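Local structure of arylsulfatase (Pseudoalteromonas sp. MB47, 7AJ0) at residues G156-G161 with G165-E170; I240-R245 with M295-D300; S384-G389 with G402-A407; D392-P395 with Y399-G402. The protein probably hydrolyses sulfate esters of the polysaccharide fucoidan as an exo-acting, calcium-binding sulfatase that assembles as a hexamer. All coordinates share one frame; numbering follows the deposited sequence.

Contact 1 (G156-G161 with G165-E170); sequences GKWHVG and GMLPHE
With its CG swung trans to the backbone nitrogen (chi1 -177°), Trp158 carries its indole across to Met166 and Pro168, while Met166, whose CG lies beside its own nitrogen (chi1 -63°), sends its chain back over Gly161. The tryptophan belongs to the Gly-Lys-Trp-His run that marks one of the sequence signatures of the sulfatase family, and the contact shows how the loop that contains it, between strands 151-155 and 175-177, folds against itself. The indole is used both as a donor and as a flat surface. Its NE1 gives a hydrogen bond of 2.8 Å to Met166 O, rather bent at 136°, with the oxygen at the indole edge, somewhat tilted out of the ring plane. Over one face sits Pro168: its CG lies 3.6 Å from the centroid of the six-membered ring of Trp158, close to the normal, a CH-pi contact. Val160 CB covers the opposite face toward the rim, so the ring is sandwiched between a proline and a valine. Obliquely placed, Leu167 CD2 touches Trp158 CD1 at 3.8 Å. The chain just after that carbonyl is held by a short 3-10 segment, 168-170: Glu170 N bonds back to Leu167 O, and Glu170 OE1 takes the amide N of Leu167 at 3.1 Å; the same carboxylate is salt-bridged to Arg225. Lys157 NZ forms a salt bridge with Asp60, a calcium ligand, and Val160 leans on helix 102-111. The Met166 chain bends at its last torsion and lays CE 3.4 Å from Gly161 CA.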
loop_
_atom_site.group_PDB
_atom_site.type_symbol
_atom_site.label_atom_id
_atom_site.label_comp_id
_atom_site.label_asym_id
_atom_site.label_seq_id
_atom_site.Cartn_x
_atom_site.Cartn_y
_atom_site.Cartn_z
ATOM N N GLY A 156 -26.414 19.393 -28.989
ATOM C CA GLY A 156 -25.305 18.550 -28.596
ATOM C C GLY A 156 -25.701 17.428 -27.661
ATOM O O GLY A 156 -26.780 16.843 -27.796
ATOM N N LYS A 157 -24.835 17.125 -26.699
ATOM C CA LYS A 157 -25.077 16.003 -25.803
ATOM C C LYS A 157 -26.157 16.345 -24.782
ATOM O O LYS A 157 -26.160 17.428 -24.192
ATOM C CB LYS A 157 -23.779 15.617 -25.091
ATOM C CG LYS A 157 -23.938 14.524 -24.049
ATOM C CD LYS A 157 -22.652 14.333 -23.254
ATOM C CE LYS A 157 -22.900 13.503 -22.008
ATOM N NZ LYS A 157 -21.712 13.458 -21.113
ATOM N N TRP A 158 -27.075 15.400 -24.570
ATOM C CA TRP A 158 -28.125 15.542 -23.567
ATOM C C TRP A 158 -27.780 14.703 -22.343
ATOM O O TRP A 158 -27.292 15.230 -21.339
ATOM C CB TRP A 158 -29.471 15.124 -24.149
ATOM C CG TRP A 158 -30.644 15.284 -23.228
ATOM C CD1 TRP A 158 -31.635 14.371 -23.008
ATOM C CD2 TRP A 158 -30.957 16.419 -22.410
ATOM N NE1 TRP A 158 -32.547 14.868 -22.108
ATOM C CE2 TRP A 158 -32.154 16.123 -21.727
ATOM C CE3 TRP A 158 -30.344 17.657 -22.190
ATOM C CZ2 TRP A 158 -32.745 17.018 -20.839
ATOM C CZ3 TRP A 158 -30.934 18.542 -21.309
ATOM C CH2 TRP A 158 -32.122 18.218 -20.643
ATOM N N HIS A 159 -28.028 13.397 -22.416
ATOM C CA HIS A 159 -27.633 12.465 -21.362
ATOM C C HIS A 159 -28.364 12.744 -20.053
ATOM O O HIS A 159 -27.845 12.464 -18.968
ATOM C CB HIS A 159 -26.116 12.506 -21.143
ATOM C CG HIS A 159 -25.525 11.197 -20.721
ATOM N ND1 HIS A 159 -24.246 11.088 -20.218
ATOM C CD2 HIS A 159 -26.032 9.940 -20.737
ATOM C CE1 HIS A 159 -23.993 9.822 -19.935
ATOM N NE2 HIS A 159 -25.060 9.106 -20.242
ATOM N N VAL A 160 -29.572 13.303 -20.140
ATOM C CA VAL A 160 -30.416 13.489 -18.966
ATOM C C VAL A 160 -31.746 12.786 -19.216
ATOM O O VAL A 160 -32.804 13.262 -18.788
ATOM C CB VAL A 160 -30.645 14.978 -18.645
ATOM C CG1 VAL A 160 -31.160 15.135 -17.213
ATOM C CG2 VAL A 160 -29.371 15.780 -18.857
ATOM N N GLY A 161 -31.707 11.665 -19.929
ATOM C CA GLY A 161 -32.909 10.895 -20.181
ATOM C C GLY A 161 -33.342 10.886 -21.632
ATOM O O GLY A 161 -33.376 11.930 -22.289
ATOM N N GLY A 165 -40.876 11.933 -23.494
ATOM C CA GLY A 165 -41.054 13.168 -22.758
ATOM C C GLY A 165 -39.858 13.621 -21.955
ATOM O O GLY A 165 -40.029 14.312 -20.946
ATOM N N MET A 166 -38.643 13.264 -22.379
ATOM C CA MET A 166 -37.445 13.600 -21.626
ATOM C C MET A 166 -36.366 14.284 -22.453
ATOM O O MET A 166 -35.332 14.661 -21.893
ATOM C CB MET A 166 -36.854 12.337 -20.978
ATOM C CG MET A 166 -37.779 11.694 -19.959
ATOM S SD MET A 166 -37.142 10.150 -19.284
ATOM C CE MET A 166 -35.754 10.746 -18.331
ATOM N N LEU A 167 -36.566 14.458 -23.751
ATOM C CA LEU A 167 -35.601 15.183 -24.563
ATOM C C LEU A 167 -35.830 16.687 -24.432
ATOM O O LEU A 167 -36.932 17.135 -24.107
ATOM C CB LEU A 167 -35.705 14.745 -26.017
ATOM C CG LEU A 167 -35.241 13.316 -26.307
ATOM C CD1 LEU A 167 -35.310 13.014 -27.796
ATOM C CD2 LEU A 167 -33.826 13.081 -25.786
ATOM N N PRO A 168 -34.794 17.492 -24.678
ATOM C CA PRO A 168 -34.915 18.936 -24.407
ATOM C C PRO A 168 -36.100 19.604 -25.083
ATOM O O PRO A 168 -36.730 20.481 -24.478
ATOM C CB PRO A 168 -33.579 19.494 -24.922
ATOM C CG PRO A 168 -32.624 18.353 -24.781
ATOM C CD PRO A 168 -33.427 17.116 -25.091
ATOM N N HIS A 169 -36.427 19.222 -26.316
ATOM C CA HIS A 169 -37.555 19.849 -26.995
ATOM C C HIS A 169 -38.898 19.412 -26.428
ATOM O O HIS A 169 -39.932 19.930 -26.863
ATOM C CB HIS A 169 -37.508 19.548 -28.493
ATOM C CG HIS A 169 -37.879 18.141 -28.839
ATOM N ND1 HIS A 169 -37.038 17.074 -28.615
ATOM C CD2 HIS A 169 -39.000 17.627 -29.399
ATOM C CE1 HIS A 169 -37.625 15.961 -29.020
ATOM N NE2 HIS A 169 -38.815 16.270 -29.501
ATOM N N GLU A 170 -38.909 18.480 -25.478
ATOM C CA GLU A 170 -40.129 18.036 -24.823
ATOM C C GLU A 170 -40.220 18.505 -23.378
ATOM O O GLU A 170 -41.230 18.239 -22.718
ATOM C CB GLU A 170 -40.223 16.505 -24.880
ATOM C CG GLU A 170 -40.140 15.937 -26.292
ATOM C CD GLU A 170 -39.844 14.446 -26.319
ATOM O OE1 GLU A 170 -39.201 13.942 -25.373
ATOM O OE2 GLU A 170 -40.251 13.777 -27.292
#

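Contact 2 (I240-R245 with M295-D300); sequences IDQVLR and MVEVDD
Gln242 and Glu297 meet through a single short hydrogen bond: Gln242 NE2 reaches Glu297 OE2 at 2.7 Å, nearly straight at 166°. The two flat groups are used differently. The acceptor lies in the plane of the glutamine amide, whereas the N-H comes down on the carboxylate from above, 52° out of its plane. A bend at chi2 of Gln242 (-63°) turns the amide to the facing helix, and Glu297 meets it with an extended chain. Glu297 OE2 also accepts a hydrogen bond from a water at 2.7 Å, which in turn accepts from Asp241 N at 3.1 Å, so helix 240-258 holds this oxygen once directly and once through water. Helices 240-258 and 290-311 thus pair by a polar bridge within the alpha/beta fold of the alkaline phosphatase superfamily, the closest CA atoms of the two segments, those of Asp241 and Val298, being 8.1 Å apart. In the second shell, Glu297 OE1 is held by the backbone nitrogen of Ala278. Gln242 OE1 receives weak bonds from Arg245 NH1 and NH2, the former at 3.2 Å, and another weak one from Lys280, an arrangement consistent with NE2, not OE1, being turned to Glu297. Arg245 itself is salt-bridged to Glu304. Asp241 OD2 lies 5.2 Å from Glu297 OE2, a proximity of like charges that is probably eased by Lys270, which forms a salt bridge with Asp241 and packs on Glu297.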
loop_
_atom_site.group_PDB
_atom_site.type_symbol
_atom_site.label_atom_id
_atom_site.label_comp_id
_atom_site.label_asym_id
_atom_site.label_seq_id
_atom_site.Cartn_x
_atom_site.Cartn_y
_atom_site.Cartn_z
ATOM N N ILE A 240 -19.230 14.679 -35.903
ATOM C CA ILE A 240 -20.346 14.950 -35.001
ATOM C C ILE A 240 -20.310 16.390 -34.503
ATOM O O ILE A 240 -21.338 17.077 -34.485
ATOM C CB ILE A 240 -20.337 13.933 -33.844
ATOM C CG1 ILE A 240 -21.663 13.960 -33.085
ATOM C CG2 ILE A 240 -19.179 14.202 -32.884
ATOM C CD1 ILE A 240 -21.805 12.825 -32.089
ATOM N N ASP A 241 -19.135 16.878 -34.103
ATOM C CA ASP A 241 -19.045 18.230 -33.562
ATOM C C ASP A 241 -19.023 19.300 -34.645
ATOM O O ASP A 241 -19.294 20.468 -34.345
ATOM C CB ASP A 241 -17.808 18.356 -32.670
ATOM C CG ASP A 241 -18.098 17.998 -31.222
ATOM O OD1 ASP A 241 -18.922 18.697 -30.595
ATOM O OD2 ASP A 241 -17.523 17.008 -30.717
ATOM N N GLN A 242 -18.706 18.934 -35.889
ATOM C CA GLN A 242 -18.877 19.870 -36.995
ATOM C C GLN A 242 -20.352 20.042 -37.333
ATOM O O GLN A 242 -20.798 21.146 -37.672
ATOM C CB GLN A 242 -18.105 19.384 -38.222
ATOM C CG GLN A 242 -16.608 19.244 -38.006
ATOM C CD GLN A 242 -15.935 20.563 -37.682
ATOM O OE1 GLN A 242 -16.008 21.519 -38.455
ATOM N NE2 GLN A 242 -15.278 20.623 -36.527
ATOM N N VAL A 243 -21.126 18.958 -37.244
ATOM C CA VAL A 243 -22.559 19.038 -37.506
ATOM C C VAL A 243 -23.253 19.852 -36.425
ATOM O O VAL A 243 -24.136 20.669 -36.715
ATOM C CB VAL A 243 -23.155 17.623 -37.617
ATOM C CG1 VAL A 243 -24.670 17.686 -37.701
ATOM C CG2 VAL A 243 -22.572 16.907 -38.821
ATOM N N LEU A 244 -22.873 19.643 -35.163
ATOM C CA LEU A 244 -23.449 20.434 -34.080
ATOM C C LEU A 244 -23.110 21.908 -34.246
ATOM O O LEU A 244 -23.964 22.779 -34.048
ATOM C CB LEU A 244 -22.949 19.921 -32.732
ATOM C CG LEU A 244 -23.333 18.486 -32.372
ATOM C CD1 LEU A 244 -22.596 18.037 -31.119
ATOM C CD2 LEU A 244 -24.832 18.363 -32.178
ATOM N N ARG A 245 -21.860 22.207 -34.603
ATOM C CA ARG A 245 -21.470 23.589 -34.862
ATOM C C ARG A 245 -22.362 24.207 -35.930
ATOM O O ARG A 245 -22.864 25.325 -35.765
ATOM C CB ARG A 245 -19.998 23.636 -35.280
ATOM C CG ARG A 245 -19.413 25.028 -35.484
ATOM C CD ARG A 245 -19.674 25.595 -36.880
ATOM N NE ARG A 245 -19.590 24.587 -37.933
ATOM C CZ ARG A 245 -18.465 24.009 -38.341
ATOM N NH1 ARG A 245 -17.307 24.327 -37.782
ATOM N NH2 ARG A 245 -18.503 23.102 -39.306
ATOM N N MET A 295 -9.344 18.506 -28.486
ATOM C CA MET A 295 -9.303 19.769 -27.755
ATOM C C MET A 295 -9.060 20.934 -28.707
ATOM O O MET A 295 -9.613 22.023 -28.517
ATOM C CB MET A 295 -8.226 19.703 -26.672
ATOM C CG MET A 295 -8.400 20.722 -25.550
ATOM S SD MET A 295 -10.052 20.692 -24.820
ATOM C CE MET A 295 -10.324 22.437 -24.519
ATOM N N VAL A 296 -8.245 20.724 -29.742
ATOM C CA VAL A 296 -8.033 21.769 -30.739
ATOM C C VAL A 296 -9.314 22.020 -31.527
ATOM O O VAL A 296 -9.639 23.166 -31.861
ATOM C CB VAL A 296 -6.861 21.391 -31.663
ATOM C CG1 VAL A 296 -6.754 22.362 -32.822
ATOM C CG2 VAL A 296 -5.556 21.359 -30.872
ATOM N N GLU A 297 -10.064 20.958 -31.834
ATOM C CA GLU A 297 -11.334 21.131 -32.532
ATOM C C GLU A 297 -12.321 21.926 -31.684
ATOM O O GLU A 297 -12.993 22.832 -32.188
ATOM C CB GLU A 297 -11.919 19.767 -32.907
ATOM C CG GLU A 297 -13.301 19.835 -33.554
ATOM C CD GLU A 297 -13.636 18.596 -34.376
ATOM O OE1 GLU A 297 -12.762 17.714 -34.513
ATOM O OE2 GLU A 297 -14.773 18.504 -34.889
ATOM N N VAL A 298 -12.422 21.603 -30.393
ATOM C CA VAL A 298 -13.333 22.334 -29.515
ATOM C C VAL A 298 -12.960 23.809 -29.466
ATOM O O VAL A 298 -13.832 24.686 -29.446
ATOM C CB VAL A 298 -13.334 21.709 -28.107
ATOM C CG1 VAL A 298 -13.971 22.659 -27.104
ATOM C CG2 VAL A 298 -14.058 20.373 -28.122
ATOM N N ASP A 299 -11.661 24.107 -29.437
ATOM C CA ASP A 299 -11.228 25.497 -29.364
ATOM C C ASP A 299 -11.544 26.244 -30.653
ATOM O O ASP A 299 -11.898 27.429 -30.619
ATOM C CB ASP A 299 -9.731 25.565 -29.060
ATOM C CG ASP A 299 -9.216 26.990 -28.989
ATOM O OD1 ASP A 299 -9.519 27.679 -27.993
ATOM O OD2 ASP A 299 -8.515 27.421 -29.933
ATOM N N ASP A 300 -11.416 25.574 -31.801
ATOM C CA ASP A 300 -11.743 26.220 -33.068
ATOM C C ASP A 300 -13.237 26.496 -33.174
ATOM O O ASP A 300 -13.645 27.572 -33.626
ATOM C CB ASP A 300 -11.279 25.356 -34.240
ATOM C CG ASP A 300 -9.789 25.477 -34.504
ATOM O OD1 ASP A 300 -9.120 26.280 -33.818
ATOM O OD2 ASP A 300 -9.286 24.771 -35.402
HETATM O O HOH W 1 -16.268 16.288 -34.977
#

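Contact 3 (S384-G389 with G402-A407); sequences SLRLGG and GIDQTA
Arg386, near the end of helix 377-387, pairs with Asp404 in an Asx turn that leads into helix 406-409, so one aspartate both joins the two segments and shapes the start of a helix. The ionic link is a salt bridge in which Arg386 NH1 donates to Asp404 OD2 at 2.9 Å, to the syn lone pair. The bond is bent, and the guanidinium and carboxylate planes stand 66° apart, so the two groups meet through one nitrogen and one oxygen rather than side by side. A turn at chi2 of Arg386 (-95°) folds the chain past the carboxylate, leaving Asp404 OD2 only 3.2 Å from Arg386 CG as well. The far end of the guanidinium has a second partner, since NH2 is salt-bridged to Glu34 of helix 31-48. Hydrogen bonds from uncharged donors occupy the other carboxylate oxygen. Asp404 OD1 accepts from Thr406 OG1 on its syn side at 2.9 Å, and from Thr406 N, two residues on, at 3.0 Å; the latter comes from above the carboxylate plane and defines the turn. Gln405, between Asp404 and Thr406, is at the N-cap position. These two bonds fix the rotation of the carboxylate and so present OD2 to the arginine. Helix 377-387 ends in a Schellman motif, with Gly389 at positive phi. Packing finishes the contact. Leu387 CD2 lies near Thr406 OG1, and Leu41 backs both residues. Arg386 CD comes within 3.5 Å of Thr406 OG1, and Thr406 CG2 sits over one face of the Arg386 guanidinium, 3.8 Å above its plane.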
loop_
_atom_site.group_PDB
_atom_site.type_symbol
_atom_site.label_atom_id
_atom_site.label_comp_id
_atom_site.label_asym_id
_atom_site.label_seq_id
_atom_site.Cartn_x
_atom_site.Cartn_y
_atom_site.Cartn_z
ATOM N N SER A 384 -29.215 32.674 -15.321
ATOM C CA SER A 384 -29.961 32.788 -16.570
ATOM C C SER A 384 -31.398 33.225 -16.317
ATOM O O SER A 384 -31.934 34.070 -17.042
ATOM C CB SER A 384 -29.940 31.453 -17.317
ATOM O OG SER A 384 -28.625 31.092 -17.700
ATOM N N LEU A 385 -32.042 32.655 -15.295
ATOM C CA LEU A 385 -33.435 32.994 -15.031
ATOM C C LEU A 385 -33.591 34.456 -14.637
ATOM O O LEU A 385 -34.605 35.081 -14.963
ATOM C CB LEU A 385 -34.001 32.096 -13.934
ATOM C CG LEU A 385 -34.044 30.594 -14.219
ATOM C CD1 LEU A 385 -34.833 29.885 -13.124
ATOM C CD2 LEU A 385 -34.626 30.302 -15.590
ATOM N N ARG A 386 -32.607 35.018 -13.932
ATOM C CA ARG A 386 -32.709 36.417 -13.527
ATOM C C ARG A 386 -32.474 37.350 -14.709
ATOM O O ARG A 386 -33.129 38.392 -14.821
ATOM C CB ARG A 386 -31.722 36.706 -12.395
ATOM C CG ARG A 386 -31.724 38.149 -11.918
ATOM C CD ARG A 386 -30.641 38.959 -12.608
ATOM N NE ARG A 386 -30.723 40.380 -12.281
ATOM C CZ ARG A 386 -30.185 40.937 -11.199
ATOM N NH1 ARG A 386 -29.519 40.196 -10.322
ATOM N NH2 ARG A 386 -30.315 42.241 -10.995
ATOM N N LEU A 387 -31.547 36.996 -15.603
ATOM C CA LEU A 387 -31.314 37.821 -16.783
ATOM C C LEU A 387 -32.565 37.925 -17.647
ATOM O O LEU A 387 -32.774 38.943 -18.315
ATOM C CB LEU A 387 -30.151 37.260 -17.601
ATOM C CG LEU A 387 -28.766 37.380 -16.966
ATOM C CD1 LEU A 387 -27.721 36.655 -17.799
ATOM C CD2 LEU A 387 -28.378 38.843 -16.777
ATOM N N GLY A 388 -33.402 36.890 -17.650
ATOM C CA GLY A 388 -34.665 36.911 -18.349
ATOM C C GLY A 388 -35.853 37.351 -17.523
ATOM O O GLY A 388 -36.965 37.442 -18.051
ATOM N N GLY A 389 -35.653 37.620 -16.234
ATOM C CA GLY A 389 -36.717 38.091 -15.372
ATOM C C GLY A 389 -37.808 37.073 -15.114
ATOM O O GLY A 389 -38.992 37.375 -15.294
ATOM N N GLY A 402 -29.603 26.527 -6.822
ATOM C CA GLY A 402 -28.880 27.549 -7.547
ATOM C C GLY A 402 -29.048 28.922 -6.925
ATOM O O GLY A 402 -30.066 29.235 -6.309
ATOM N N ILE A 403 -28.019 29.748 -7.095
ATOM C CA ILE A 403 -28.002 31.116 -6.594
ATOM C C ILE A 403 -27.733 32.050 -7.765
ATOM O O ILE A 403 -26.841 31.791 -8.580
ATOM C CB ILE A 403 -26.940 31.306 -5.494
ATOM C CG1 ILE A 403 -27.250 30.402 -4.299
ATOM C CG2 ILE A 403 -26.871 32.767 -5.080
ATOM C CD1 ILE A 403 -26.091 30.241 -3.335
ATOM N N ASP A 404 -28.507 33.129 -7.849
ATOM C CA ASP A 404 -28.263 34.157 -8.853
ATOM C C ASP A 404 -26.918 34.824 -8.589
ATOM O O ASP A 404 -26.695 35.377 -7.510
ATOM C CB ASP A 404 -29.389 35.187 -8.825
ATOM C CG ASP A 404 -29.146 36.348 -9.773
ATOM O OD1 ASP A 404 -28.363 36.183 -10.732
ATOM O OD2 ASP A 404 -29.734 37.428 -9.554
ATOM N N GLN A 405 -26.020 34.765 -9.574
ATOM C CA GLN A 405 -24.675 35.311 -9.443
ATOM C C GLN A 405 -24.443 36.517 -10.348
ATOM O O GLN A 405 -23.292 36.878 -10.612
ATOM C CB GLN A 405 -23.636 34.227 -9.744
ATOM C CG GLN A 405 -23.620 33.071 -8.757
ATOM C CD GLN A 405 -22.896 33.409 -7.468
ATOM O OE1 GLN A 405 -22.744 34.578 -7.116
ATOM N NE2 GLN A 405 -22.434 32.384 -6.761
ATOM N N THR A 406 -25.514 37.148 -10.834
ATOM C CA THR A 406 -25.347 38.295 -11.720
ATOM C C THR A 406 -24.531 39.397 -11.053
ATOM O O THR A 406 -23.681 40.024 -11.695
ATOM C CB THR A 406 -26.716 38.824 -12.153
ATOM O OG1 THR A 406 -27.384 37.829 -12.940
ATOM C CG2 THR A 406 -26.568 40.097 -12.969
ATOM N N ALA A 407 -24.773 39.646 -9.762
ATOM C CA ALA A 407 -23.987 40.632 -9.031
ATOM C C ALA A 407 -22.534 40.204 -8.868
ATOM O O ALA A 407 -21.664 41.056 -8.661
ATOM C CB ALA A 407 -24.604 40.879 -7.653
#

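Contact 4 (D392-P395 with Y399-G402); sequences DELP and YFDG
Leu394 lies over one face of the Phe400 ring, and its side chain meets that ring along its whole length. Starting at the backbone, Leu394 CB lies 3.8 Å from Phe400 CE2, already beside the outer part of the ring. Leu394 CG, placed trans to the carbonyl carbon (chi1 -72°), comes next, with Phe400 CZ as its nearest neighbour in the ring at 4.1 Å. The chain then forks, and both branches are used. Leu394 CD1 stands almost exactly over the middle of the ring, 3.9 Å from the Phe400 centroid and only 8° off the normal, a well-centred CH-pi contact. Leu394 CD2 covers the outer part of the same face, with Phe400 CZ at 3.5 Å and Phe400 CE1 at 3.7 Å. The two methyls thus span the ring from its centre to its outer end, so that both bear on the same face. Pro395 supplies a different approach: its carbonyl O meets Phe400 CE2 at 3.7 Å in the plane of the ring, at the edge, while the two side chains run at about a right angle to each other, which brings Pro395 CD to 4.1 Å from Phe400 CZ. The backbone of Phe400 is hydrogen-bonded to Asn23 and Glu25. This aliphatic CH-pi pair joins the two arms of the loop between helices 377-387 and 406-409, and both of its members pack on Tyr381 and Met382 of helix 377-387, in the alkaline phosphatase-like fold of the sulfatases.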
loop_
_atom_site.group_PDB
_atom_site.type_symbol
_atom_site.label_atom_id
_atom_site.label_comp_id
_atom_site.label_asym_id
_atom_site.label_seq_id
_atom_site.Cartn_x
_atom_site.Cartn_y
_atom_site.Cartn_z
ATOM N N ASP A 392 -39.371 34.497 -10.316
ATOM C CA ASP A 392 -40.608 34.379 -9.551
ATOM C C ASP A 392 -41.529 33.276 -10.064
ATOM O O ASP A 392 -42.570 33.028 -9.444
ATOM C CB ASP A 392 -41.363 35.713 -9.552
ATOM C CG ASP A 392 -41.903 36.087 -10.927
ATOM O OD1 ASP A 392 -41.653 35.347 -11.904
ATOM O OD2 ASP A 392 -42.584 37.130 -11.028
ATOM N N GLU A 393 -41.180 32.615 -11.166
ATOM C CA GLU A 393 -41.997 31.553 -11.737
ATOM C C GLU A 393 -41.640 30.170 -11.205
ATOM O O GLU A 393 -42.241 29.183 -11.640
ATOM C CB GLU A 393 -41.865 31.558 -13.266
ATOM C CG GLU A 393 -42.424 32.804 -13.942
ATOM C CD GLU A 393 -43.943 32.866 -13.899
ATOM O OE1 GLU A 393 -44.589 31.823 -14.131
ATOM O OE2 GLU A 393 -44.490 33.957 -13.629
ATOM N N LEU A 394 -40.691 30.069 -10.282
ATOM C CA LEU A 394 -40.252 28.758 -9.806
ATOM C C LEU A 394 -41.272 28.187 -8.825
ATOM O O LEU A 394 -41.701 28.894 -7.907
ATOM C CB LEU A 394 -38.887 28.861 -9.135
ATOM C CG LEU A 394 -37.676 29.110 -10.035
ATOM C CD1 LEU A 394 -36.418 29.231 -9.187
ATOM C CD2 LEU A 394 -37.518 28.005 -11.061
ATOM N N PRO A 395 -41.670 26.922 -8.975
ATOM C CA PRO A 395 -42.660 26.353 -8.048
ATOM C C PRO A 395 -42.157 26.370 -6.611
ATOM O O PRO A 395 -40.981 26.119 -6.339
ATOM C CB PRO A 395 -42.857 24.920 -8.566
ATOM C CG PRO A 395 -41.652 24.632 -9.402
ATOM C CD PRO A 395 -41.228 25.946 -9.990
ATOM N N TYR A 399 -37.286 22.785 -3.639
ATOM C CA TYR A 399 -36.118 23.530 -3.194
ATOM C C TYR A 399 -35.140 23.686 -4.351
ATOM O O TYR A 399 -34.864 22.724 -5.074
ATOM C CB TYR A 399 -35.441 22.816 -2.027
ATOM C CG TYR A 399 -34.443 23.664 -1.273
ATOM C CD1 TYR A 399 -34.839 24.430 -0.188
ATOM C CD2 TYR A 399 -33.105 23.691 -1.638
ATOM C CE1 TYR A 399 -33.936 25.204 0.510
ATOM C CE2 TYR A 399 -32.192 24.464 -0.942
ATOM C CZ TYR A 399 -32.615 25.217 0.132
ATOM O OH TYR A 399 -31.719 25.988 0.833
ATOM N N PHE A 400 -34.616 24.895 -4.523
ATOM C CA PHE A 400 -33.685 25.205 -5.602
ATOM C C PHE A 400 -32.328 25.554 -5.011
ATOM O O PHE A 400 -32.221 26.452 -4.169
ATOM C CB PHE A 400 -34.222 26.341 -6.468
ATOM C CG PHE A 400 -35.313 25.911 -7.399
ATOM C CD1 PHE A 400 -35.011 25.440 -8.663
ATOM C CD2 PHE A 400 -36.639 25.956 -7.004
ATOM C CE1 PHE A 400 -36.010 25.034 -9.522
ATOM C CE2 PHE A 400 -37.642 25.550 -7.859
ATOM C CZ PHE A 400 -37.328 25.088 -9.119
ATOM N N ASP A 401 -31.298 24.838 -5.456
ATOM C CA ASP A 401 -29.950 25.009 -4.938
ATOM C C ASP A 401 -29.179 26.121 -5.630
ATOM O O ASP A 401 -28.194 26.616 -5.068
ATOM C CB ASP A 401 -29.181 23.692 -5.079
ATOM C CG ASP A 401 -29.850 22.549 -4.344
ATOM O OD1 ASP A 401 -29.807 22.533 -3.096
ATOM O OD2 ASP A 401 -30.436 21.671 -5.012
ATOM N N GLY A 402 -29.603 26.527 -6.822
ATOM C CA GLY A 402 -28.880 27.549 -7.547
ATOM C C GLY A 402 -29.048 28.922 -6.925
ATOM O O GLY A 402 -30.066 29.235 -6.309
#

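Overall arrangement
The four contacts fall into two pairs. Contacts 1 and 2, centres 20 Å apart, touch where Gly156 CA meets Leu244 CD2 at 3.6 Å. Contacts 3 and 4, with centres 11 Å apart, share Gly402 and pack through Leu385 CD1 and Leu394 CD2 at 3.9 Å. Between the pairs, nearest atoms run from about 13 Å (contact 1 to contacts 3 and 4) to about 25 Å (contacts 2 and 4, on opposite sides of the chain's centre). Calcium, bound by Asp60, Asp61, Cys102, Asp325 and Asn326, lies about 10 Å from the side chain of Val160 in contact 1, whose Lys157 forms a salt bridge with the ligand Asp60, and about 12 Å from that of Asp241 in contact 2.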